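Long-range contacts in peptidoglycan glycosyltransferase (Atopobium parvulum, PDB 4OVD), which belongs to the penicillin-binding protein family and combines a dimerisation domain with a penicillin-binding domain: residues Ile225-Lys230 with Ser547-Asp552; Val478-Tyr483 with Ser541-Phe546; Val511-Gly516 with Met526-Leu531. All coordinates share one frame; numbering follows the deposited sequence.

Interaction 1 (Ile225-Lys230 with Ser547-Asp552)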
loop_
_atom_site.group_PDB
_atom_site.type_symbol
_atom_site.label_atom_id
_atom_site.label_comp_id
_atom_site.label_asym_id
_atom_site.label_seq_id
_atom_site.Cartn_x
_atom_site.Cartn_y
_atom_site.Cartn_z
ATOM N N ILE A 225 6.146 15.891 -6.256
ATOM C CA ILE A 225 6.990 15.389 -7.338
ATOM C C ILE A 225 8.418 15.152 -6.963
ATOM O O ILE A 225 9.026 14.217 -7.459
ATOM C CB ILE A 225 6.880 16.281 -8.587
ATOM C CG1 ILE A 225 7.379 15.541 -9.843
ATOM C CG2 ILE A 225 7.515 17.637 -8.327
ATOM C CD1 ILE A 225 6.524 14.361 -10.203
ATOM N N GLU A 226 8.967 15.983 -6.095
ATOM C CA GLU A 226 10.353 15.751 -5.656
ATOM C C GLU A 226 10.456 14.470 -4.788
ATOM O O GLU A 226 11.427 13.721 -4.845
ATOM C CB GLU A 226 10.888 16.973 -4.893
ATOM C CG GLU A 226 12.367 17.179 -5.132
ATOM C CD GLU A 226 12.693 17.497 -6.591
ATOM O OE1 GLU A 226 11.876 18.145 -7.299
ATOM O OE2 GLU A 226 13.795 17.111 -7.040
ATOM N N LEU A 227 9.415 14.186 -4.011
ATOM C CA LEU A 227 9.395 12.974 -3.205
ATOM C C LEU A 227 9.169 11.760 -4.104
ATOM O O LEU A 227 9.618 10.660 -3.841
ATOM C CB LEU A 227 8.310 13.076 -2.150
ATOM C CG LEU A 227 8.440 11.957 -1.147
ATOM C CD1 LEU A 227 9.846 11.991 -0.546
ATOM C CD2 LEU A 227 7.351 12.144 -0.103
ATOM N N GLN A 228 8.516 11.980 -5.211
ATOM C CA GLN A 228 8.265 10.902 -6.144
ATOM C C GLN A 228 9.567 10.496 -6.761
ATOM O O GLN A 228 9.838 9.333 -6.939
ATOM C CB GLN A 228 7.253 11.357 -7.205
ATOM C CG GLN A 228 6.956 10.320 -8.241
ATOM C CD GLN A 228 6.266 9.131 -7.671
ATOM O OE1 GLN A 228 5.566 9.224 -6.637
ATOM N NE2 GLN A 228 6.433 7.988 -8.336
ATOM N N LYS A 229 10.421 11.461 -7.033
ATOM C CA LYS A 229 11.714 11.162 -7.646
ATOM C C LYS A 229 12.613 10.339 -6.743
ATOM O O LYS A 229 13.336 9.450 -7.178
ATOM C CB LYS A 229 12.383 12.497 -7.986
ATOM C CG LYS A 229 13.739 12.400 -8.638
ATOM C CD LYS A 229 14.334 13.807 -8.727
ATOM C CE LYS A 229 15.680 13.808 -9.416
ATOM N NZ LYS A 229 15.476 13.353 -10.822
ATOM N N LYS A 230 12.639 10.706 -5.479
ATOM C CA LYS A 230 13.386 9.956 -4.473
ATOM C C LYS A 230 12.807 8.566 -4.326
ATOM O O LYS A 230 13.554 7.605 -4.205
ATOM C CB LYS A 230 13.296 10.630 -3.118
ATOM C CG LYS A 230 13.964 11.992 -3.038
ATOM C CD LYS A 230 13.774 12.579 -1.645
ATOM C CE LYS A 230 14.356 13.964 -1.557
ATOM N NZ LYS A 230 15.798 13.836 -1.849
ATOM N N SER A 547 13.857 3.423 6.520
ATOM C CA SER A 547 14.511 4.430 7.351
ATOM C C SER A 547 15.010 5.601 6.541
ATOM O O SER A 547 14.839 6.728 6.961
ATOM C CB SER A 547 15.650 3.891 8.259
ATOM O OG SER A 547 16.650 3.215 7.523
ATOM N N GLN A 548 15.615 5.330 5.391
ATOM C CA GLN A 548 16.108 6.376 4.516
ATOM C C GLN A 548 14.984 7.095 3.756
ATOM O O GLN A 548 14.917 8.323 3.735
ATOM C CB GLN A 548 17.152 5.820 3.544
ATOM C CG GLN A 548 17.604 6.823 2.468
ATOM C CD GLN A 548 18.227 8.154 2.964
ATOM O OE1 GLN A 548 18.445 9.082 2.157
ATOM N NE2 GLN A 548 18.535 8.249 4.253
ATOM N N PHE A 549 14.037 6.365 3.178
ATOM C CA PHE A 549 13.036 7.050 2.459
ATOM C C PHE A 549 12.008 7.801 3.357
ATOM O O PHE A 549 11.553 8.913 3.053
ATOM C CB PHE A 549 12.339 6.097 1.481
ATOM C CG PHE A 549 11.249 6.745 0.754
ATOM C CD1 PHE A 549 11.523 7.613 -0.278
ATOM C CD2 PHE A 549 9.930 6.501 1.101
ATOM C CE1 PHE A 549 10.508 8.261 -0.949
ATOM C CE2 PHE A 549 8.915 7.149 0.455
ATOM C CZ PHE A 549 9.202 8.024 -0.583
ATOM N N ALA A 550 11.636 7.216 4.456
ATOM C CA ALA A 550 10.648 7.874 5.318
ATOM C C ALA A 550 11.222 9.166 5.925
ATOM O O ALA A 550 10.490 10.129 6.116
ATOM C CB ALA A 550 10.159 6.941 6.390
ATOM N N LYS A 551 12.530 9.166 6.148
ATOM C CA LYS A 551 13.290 10.320 6.670
ATOM C C LYS A 551 13.174 11.421 5.644
ATOM O O LYS A 551 12.714 12.532 5.965
ATOM C CB LYS A 551 14.749 9.879 6.883
ATOM C CG LYS A 551 15.786 10.940 7.135
ATOM C CD LYS A 551 15.445 11.747 8.351
ATOM C CE LYS A 551 16.615 12.680 8.655
ATOM N NZ LYS A 551 16.256 13.645 9.719
ATOM N N ASP A 552 13.541 11.099 4.394
ATOM C CA ASP A 552 13.411 12.053 3.285
ATOM C C ASP A 552 11.978 12.486 3.110
ATOM O O ASP A 552 11.738 13.612 2.774
ATOM C CB ASP A 552 13.869 11.452 1.962
ATOM C CG ASP A 552 15.344 11.146 1.950
ATOM O OD1 ASP A 552 16.029 11.487 2.936
ATOM O OD2 ASP A 552 15.802 10.538 0.967
#
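Leu227 and Phe549 make the close apolar part of this contact: the methyl carbon CD1 of Leu227 lies 3.8 Å from Phe549 CE1, and Leu227 CG reaches the ring tip at CZ from 4.0 Å. Neither CB aims directly at the opposite helix; the outer ends close the gap. In Phe549, CG sits anti to the backbone N (chi1 177°), which carries the ring across to the helix containing Leu227. There its edge, in the ring plane, meets the backbone oxygen of Leu227, with CE1 to O at 3.9 Å, while the carbonyl carbon of Lys230 approaches the same ring obliquely. Both apolar residues are buried.

The other side is looser and partly exposed. Lys230 and Asp552 cross at about a right angle, and what touches is aliphatic: Lys230 CD on Asp552 CB at 3.8 Å. Their opposite charges probably attract, but Lys230 NZ stays 4.3 Å from Asp552 OD2, beyond a salt bridge. That oxygen takes its hydrogen bond from Gln234 NE2, one turn further along the lysine's own helix.

No hydrogen bond joins the two segments, whose axes run antiparallel at 170° and come no nearer than 10.6 Å. Ala231 and Gln234 of helix 225-242 continue the cover over Phe549, Leu227 also touches Ala553 of helix 542-556, and it packs on Tyr261 and Ala262 of strand 260-266.

Interaction 2 (Val478-Tyr483 with Ser541-Phe546)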
loop_
_atom_site.group_PDB
_atom_site.type_symbol
_atom_site.label_atom_id
_atom_site.label_comp_id
_atom_site.label_asym_id
_atom_site.label_seq_id
_atom_site.Cartn_x
_atom_site.Cartn_y
_atom_site.Cartn_z
ATOM N N VAL A 478 13.965 -2.870 14.079
ATOM C CA VAL A 478 14.928 -1.916 14.610
ATOM C C VAL A 478 15.671 -1.099 13.560
ATOM O O VAL A 478 15.821 0.107 13.746
ATOM C CB VAL A 478 15.841 -2.622 15.682
ATOM C CG1 VAL A 478 16.821 -3.628 15.048
ATOM C CG2 VAL A 478 16.577 -1.623 16.504
ATOM N N ARG A 479 15.974 -1.659 12.380
ATOM C CA ARG A 479 16.665 -0.814 11.380
ATOM C C ARG A 479 15.745 0.192 10.705
ATOM O O ARG A 479 16.216 1.019 9.916
ATOM C CB ARG A 479 17.332 -1.674 10.309
ATOM C CG ARG A 479 18.323 -2.577 11.039
ATOM C CD ARG A 479 19.270 -3.201 10.100
ATOM N NE ARG A 479 20.136 -2.193 9.533
ATOM C CZ ARG A 479 21.017 -2.472 8.575
ATOM N NH1 ARG A 479 21.137 -3.718 8.122
ATOM N NH2 ARG A 479 21.747 -1.503 8.060
ATOM N N ALA A 480 14.445 0.082 10.928
ATOM C CA ALA A 480 13.519 1.075 10.369
ATOM C C ALA A 480 13.528 2.316 11.238
ATOM O O ALA A 480 13.004 3.355 10.851
ATOM C CB ALA A 480 12.122 0.524 10.260
ATOM N N GLY A 481 14.122 2.251 12.424
ATOM C CA GLY A 481 14.178 3.441 13.283
ATOM C C GLY A 481 14.846 4.640 12.628
ATOM O O GLY A 481 15.716 4.498 11.801
ATOM N N ILE A 482 14.408 5.842 12.981
ATOM C CA ILE A 482 14.960 7.053 12.399
ATOM C C ILE A 482 15.240 8.008 13.557
ATOM O O ILE A 482 14.314 8.391 14.311
ATOM C CB ILE A 482 13.991 7.780 11.432
ATOM C CG1 ILE A 482 13.478 6.838 10.308
ATOM C CG2 ILE A 482 14.699 8.995 10.840
ATOM C CD1 ILE A 482 12.245 7.380 9.619
ATOM N N TYR A 483 16.510 8.382 13.685
ATOM C CA TYR A 483 16.966 9.272 14.739
ATOM C C TYR A 483 16.098 10.531 14.822
ATOM O O TYR A 483 15.925 11.200 13.816
ATOM C CB TYR A 483 18.420 9.669 14.486
ATOM C CG TYR A 483 18.930 10.512 15.629
ATOM C CD1 TYR A 483 19.064 9.969 16.913
ATOM C CD2 TYR A 483 19.233 11.859 15.439
ATOM C CE1 TYR A 483 19.511 10.758 17.975
ATOM C CE2 TYR A 483 19.687 12.645 16.483
ATOM C CZ TYR A 483 19.821 12.092 17.743
ATOM O OH TYR A 483 20.274 12.904 18.745
ATOM N N SER A 541 16.342 -5.432 5.010
ATOM C CA SER A 541 16.189 -4.870 3.692
ATOM C C SER A 541 15.102 -3.852 3.617
ATOM O O SER A 541 15.362 -2.678 3.626
ATOM C CB SER A 541 16.023 -5.984 2.662
ATOM O OG SER A 541 14.885 -6.744 2.923
ATOM N N ALA A 542 13.858 -4.282 3.622
ATOM C CA ALA A 542 12.827 -3.341 3.491
ATOM C C ALA A 542 12.830 -2.328 4.624
ATOM O O ALA A 542 12.483 -1.151 4.415
ATOM C CB ALA A 542 11.516 -4.085 3.454
ATOM N N ALA A 543 13.152 -2.763 5.828
ATOM C CA ALA A 543 13.189 -1.853 6.972
ATOM C C ALA A 543 14.290 -0.815 6.774
ATOM O O ALA A 543 14.131 0.329 7.159
ATOM C CB ALA A 543 13.430 -2.618 8.261
ATOM N N VAL A 544 15.398 -1.211 6.167
ATOM C CA VAL A 544 16.532 -0.289 5.917
ATOM C C VAL A 544 16.156 0.772 4.898
ATOM O O VAL A 544 16.430 1.970 5.084
ATOM C CB VAL A 544 17.785 -1.054 5.456
ATOM C CG1 VAL A 544 18.893 -0.109 5.012
ATOM C CG2 VAL A 544 18.300 -1.949 6.558
ATOM N N VAL A 545 15.465 0.348 3.836
ATOM C CA VAL A 545 15.011 1.262 2.827
ATOM C C VAL A 545 14.023 2.238 3.444
ATOM O O VAL A 545 14.074 3.427 3.173
ATOM C CB VAL A 545 14.334 0.503 1.650
ATOM C CG1 VAL A 545 13.739 1.469 0.659
ATOM C CG2 VAL A 545 15.315 -0.435 0.969
ATOM N N PHE A 546 13.131 1.759 4.277
ATOM C CA PHE A 546 12.157 2.656 4.932
ATOM C C PHE A 546 12.842 3.774 5.734
ATOM O O PHE A 546 12.413 4.949 5.680
ATOM C CB PHE A 546 11.245 1.860 5.869
ATOM C CG PHE A 546 10.395 2.719 6.798
ATOM C CD1 PHE A 546 10.954 3.318 7.903
ATOM C CD2 PHE A 546 9.016 2.873 6.586
ATOM C CE1 PHE A 546 10.185 4.077 8.766
ATOM C CE2 PHE A 546 8.231 3.611 7.461
ATOM C CZ PHE A 546 8.809 4.207 8.563
#
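The carbonyl oxygen of Ala543 is met from residues 478-483 chiefly by Ala480, which offers it a CA-H...O contact, with CA to O at 3.4 Å and an angle of 141° at the hydrogen; the Ala480 methyl lies beside the same oxygen. The Arg479 oxygen also comes within 3.5 Å of Ala543 O; as both are acceptors, no bond joins them, and a weak hydrogen bond from Ser547 OG serves the arginine carbonyl instead. With no conventional hydrogen bond between the segments, the contact rests mainly on van der Waals packing, with the CA-H...O contact added.

On its outer flank, the side chains of Arg479 and Val544 run alongside each other in the same direction. The guanidinium presents one face to a single methyl, Val544 CG2, which stands over the centre of the group and 3.4 Å from Arg479 CZ. A bend at chi3 (68°) turns the flat group across that methyl, and a hydrogen bond from NH1 to Gln540 OE1 fixes its polar end.

The inner flank is apolar. Ala480 CB packs against Ala543 CB at 3.9 Å and also meets Phe546 CD1, while the ring edge, near its plane, faces the Ala480 oxygen with CE1 to O at 3.6 Å. Ile482 crosses the phenylalanine at about a right angle, its CD1 coming obliquely to the ring.

Phe546 continues inward to an edge-to-face stack with Phe514 and to Val487, Val527 and Val529. Helix 542-556 thus packs on one face of the antiparallel sheet, as the C-terminal helix does in the penicillin-binding fold.

Interaction 3 (Val511-Gly516 with Met526-Leu531)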
loop_
_atom_site.group_PDB
_atom_site.type_symbol
_atom_site.label_atom_id
_atom_site.label_comp_id
_atom_site.label_asym_id
_atom_site.label_seq_id
_atom_site.Cartn_x
_atom_site.Cartn_y
_atom_site.Cartn_z
ATOM N N VAL A 511 8.664 -12.145 -0.328
ATOM C CA VAL A 511 8.456 -10.726 -0.468
ATOM C C VAL A 511 8.836 -10.153 0.875
ATOM O O VAL A 511 8.373 -10.634 1.926
ATOM C CB VAL A 511 6.975 -10.452 -0.759
ATOM C CG1 VAL A 511 6.695 -8.947 -0.757
ATOM C CG2 VAL A 511 6.583 -11.062 -2.091
ATOM N N ALA A 512 9.732 -9.195 0.870
ATOM C CA ALA A 512 10.155 -8.575 2.125
ATOM C C ALA A 512 9.502 -7.229 2.161
ATOM O O ALA A 512 9.806 -6.390 1.317
ATOM C CB ALA A 512 11.670 -8.408 2.169
ATOM N N SER A 513 8.768 -6.970 3.235
ATOM C CA SER A 513 7.986 -5.739 3.385
ATOM C C SER A 513 8.179 -5.077 4.704
ATOM O O SER A 513 8.537 -5.725 5.674
ATOM C CB SER A 513 6.519 -6.118 3.408
ATOM O OG SER A 513 6.198 -6.664 2.148
ATOM N N PHE A 514 8.025 -3.772 4.706
ATOM C CA PHE A 514 7.995 -3.057 5.914
ATOM C C PHE A 514 6.921 -1.955 5.765
ATOM O O PHE A 514 6.936 -1.244 4.770
ATOM C CB PHE A 514 9.320 -2.394 6.280
ATOM C CG PHE A 514 9.250 -1.709 7.605
ATOM C CD1 PHE A 514 9.368 -2.433 8.738
ATOM C CD2 PHE A 514 8.989 -0.365 7.707
ATOM C CE1 PHE A 514 9.293 -1.783 9.991
ATOM C CE2 PHE A 514 8.926 0.309 8.946
ATOM C CZ PHE A 514 9.085 -0.420 10.064
ATOM N N CYS A 515 6.055 -1.799 6.766
ATOM C CA CYS A 515 5.073 -0.732 6.737
ATOM C C CYS A 515 5.241 0.015 8.059
ATOM O O CYS A 515 5.158 -0.617 9.126
ATOM C CB CYS A 515 3.642 -1.243 6.615
ATOM S SG CYS A 515 2.500 0.163 6.212
ATOM N N GLY A 516 5.500 1.317 8.000
ATOM C CA GLY A 516 5.712 2.129 9.219
ATOM C C GLY A 516 5.029 3.477 9.219
ATOM O O GLY A 516 4.759 4.039 8.183
HETATM N N MSE A 526 2.937 7.697 6.654
HETATM C CA MSE A 526 3.122 6.292 6.745
HETATM C C MSE A 526 3.758 5.917 5.421
HETATM O O MSE A 526 3.410 6.443 4.359
HETATM C CB MSE A 526 1.751 5.644 6.931
HETATM C CG MSE A 526 1.792 4.207 7.388
HETATM SE SE MSE A 526 -0.062 3.450 7.581
HETATM C CE MSE A 526 -0.275 3.421 5.677
ATOM N N VAL A 527 4.690 4.991 5.470
ATOM C CA VAL A 527 5.392 4.551 4.301
ATOM C C VAL A 527 5.441 3.037 4.270
ATOM O O VAL A 527 5.571 2.371 5.357
ATOM C CB VAL A 527 6.818 5.036 4.360
ATOM C CG1 VAL A 527 7.673 4.299 3.379
ATOM C CG2 VAL A 527 6.891 6.544 4.216
ATOM N N TYR A 528 5.332 2.520 3.042
ATOM C CA TYR A 528 5.410 1.098 2.754
ATOM C C TYR A 528 6.512 0.822 1.775
ATOM O O TYR A 528 6.649 1.512 0.789
ATOM C CB TYR A 528 4.086 0.535 2.109
ATOM C CG TYR A 528 4.289 -0.893 1.626
ATOM C CD1 TYR A 528 4.715 -1.161 0.354
ATOM C CD2 TYR A 528 4.040 -1.963 2.447
ATOM C CE1 TYR A 528 4.882 -2.475 -0.087
ATOM C CE2 TYR A 528 4.238 -3.241 2.043
ATOM C CZ TYR A 528 4.645 -3.492 0.760
ATOM O OH TYR A 528 4.857 -4.817 0.386
ATOM N N VAL A 529 7.292 -0.209 2.040
ATOM C CA VAL A 529 8.370 -0.650 1.203
ATOM C C VAL A 529 8.263 -2.151 1.069
ATOM O O VAL A 529 8.144 -2.887 2.063
ATOM C CB VAL A 529 9.763 -0.405 1.788
ATOM C CG1 VAL A 529 10.800 -0.954 0.815
ATOM C CG2 VAL A 529 10.005 1.088 2.081
ATOM N N GLY A 530 8.283 -2.625 -0.168
ATOM C CA GLY A 530 8.219 -4.047 -0.468
ATOM C C GLY A 530 9.255 -4.410 -1.521
ATOM O O GLY A 530 9.424 -3.682 -2.456
ATOM N N LEU A 531 9.874 -5.572 -1.390
ATOM C CA LEU A 531 10.877 -6.078 -2.283
ATOM C C LEU A 531 10.437 -7.476 -2.592
ATOM O O LEU A 531 10.377 -8.315 -1.678
ATOM C CB LEU A 531 12.227 -6.108 -1.609
ATOM C CG LEU A 531 12.726 -4.669 -1.358
ATOM C CD1 LEU A 531 13.934 -4.599 -0.416
ATOM C CD2 LEU A 531 13.020 -3.946 -2.672
#
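Two first torsions bring Ser513 and Tyr528 together. The serine turns OG beside its backbone N (chi1 -65°), whereas the tyrosine ring extends beside its carbonyl carbon (chi1 171°) and runs along its own strand, placing its OH 3.6 Å from Gly530 CA. There Ser513 OG and Tyr528 OH form a hydrogen bond of 2.9 Å, in which either hydroxyl may donate. Cys515 CB meets the edge of the same ring, at 4.2 Å from Tyr528 CD2.

Six backbone hydrogen bonds pair the strands of this beta hairpin, reciprocally between Ala512 and Leu531, Phe514 and Val529, and Gly516 and Val527. The link from Gly516 N to Val527 O measures 2.8 Å and is nearly straight at 172°; at the Ala512-Leu531 end the donors lie farther off the C=O axis. Strand 525-532 is central in the five-stranded antiparallel sheet of the penicillin-binding domain, and 510-518 lies between it and the outermost strand 487-495. The first strand bonds through Ser513 and Cys515 to Gly492 and Lys490, the ends of the Lys-Thr-Gly signature of this family, and the second through Tyr528 to Met251.

The two sheet faces are covered differently. Tyr528, Cys515 and the selenomethionine Met526 meet helix 418-429. From the opposite face, Phe514 lays its ring beside Gly516, with CE2 to CA at 3.7 Å, and Val527 and Val529 meet helix 542-556, while Leu531 packs on helix 225-242.

How the interactions relate
Helix 542-556 connects all three contacts: its first turns serve interaction 2, its following turns interaction 1, and both rest on the hairpin of interaction 3. Interactions 2 and 3 are closest, with centres about 10 Å apart, and meet where Phe546 CE2 lies 3.4 Å from Gly516 CA; Ala480 also touches the Phe514 ring. Interaction 1 reaches the hairpin through Phe549 CD2, 3.9 Å from Val527 CG1, and interaction 2 where Ser547 CB approaches Gly481 O at 3.6 Å. A bound calcium ion lies about 8 Å from the Ser513 side chain and about 9 Å from that of Ala543, so interactions 2 and 3 approach it without either of these side chains touching it.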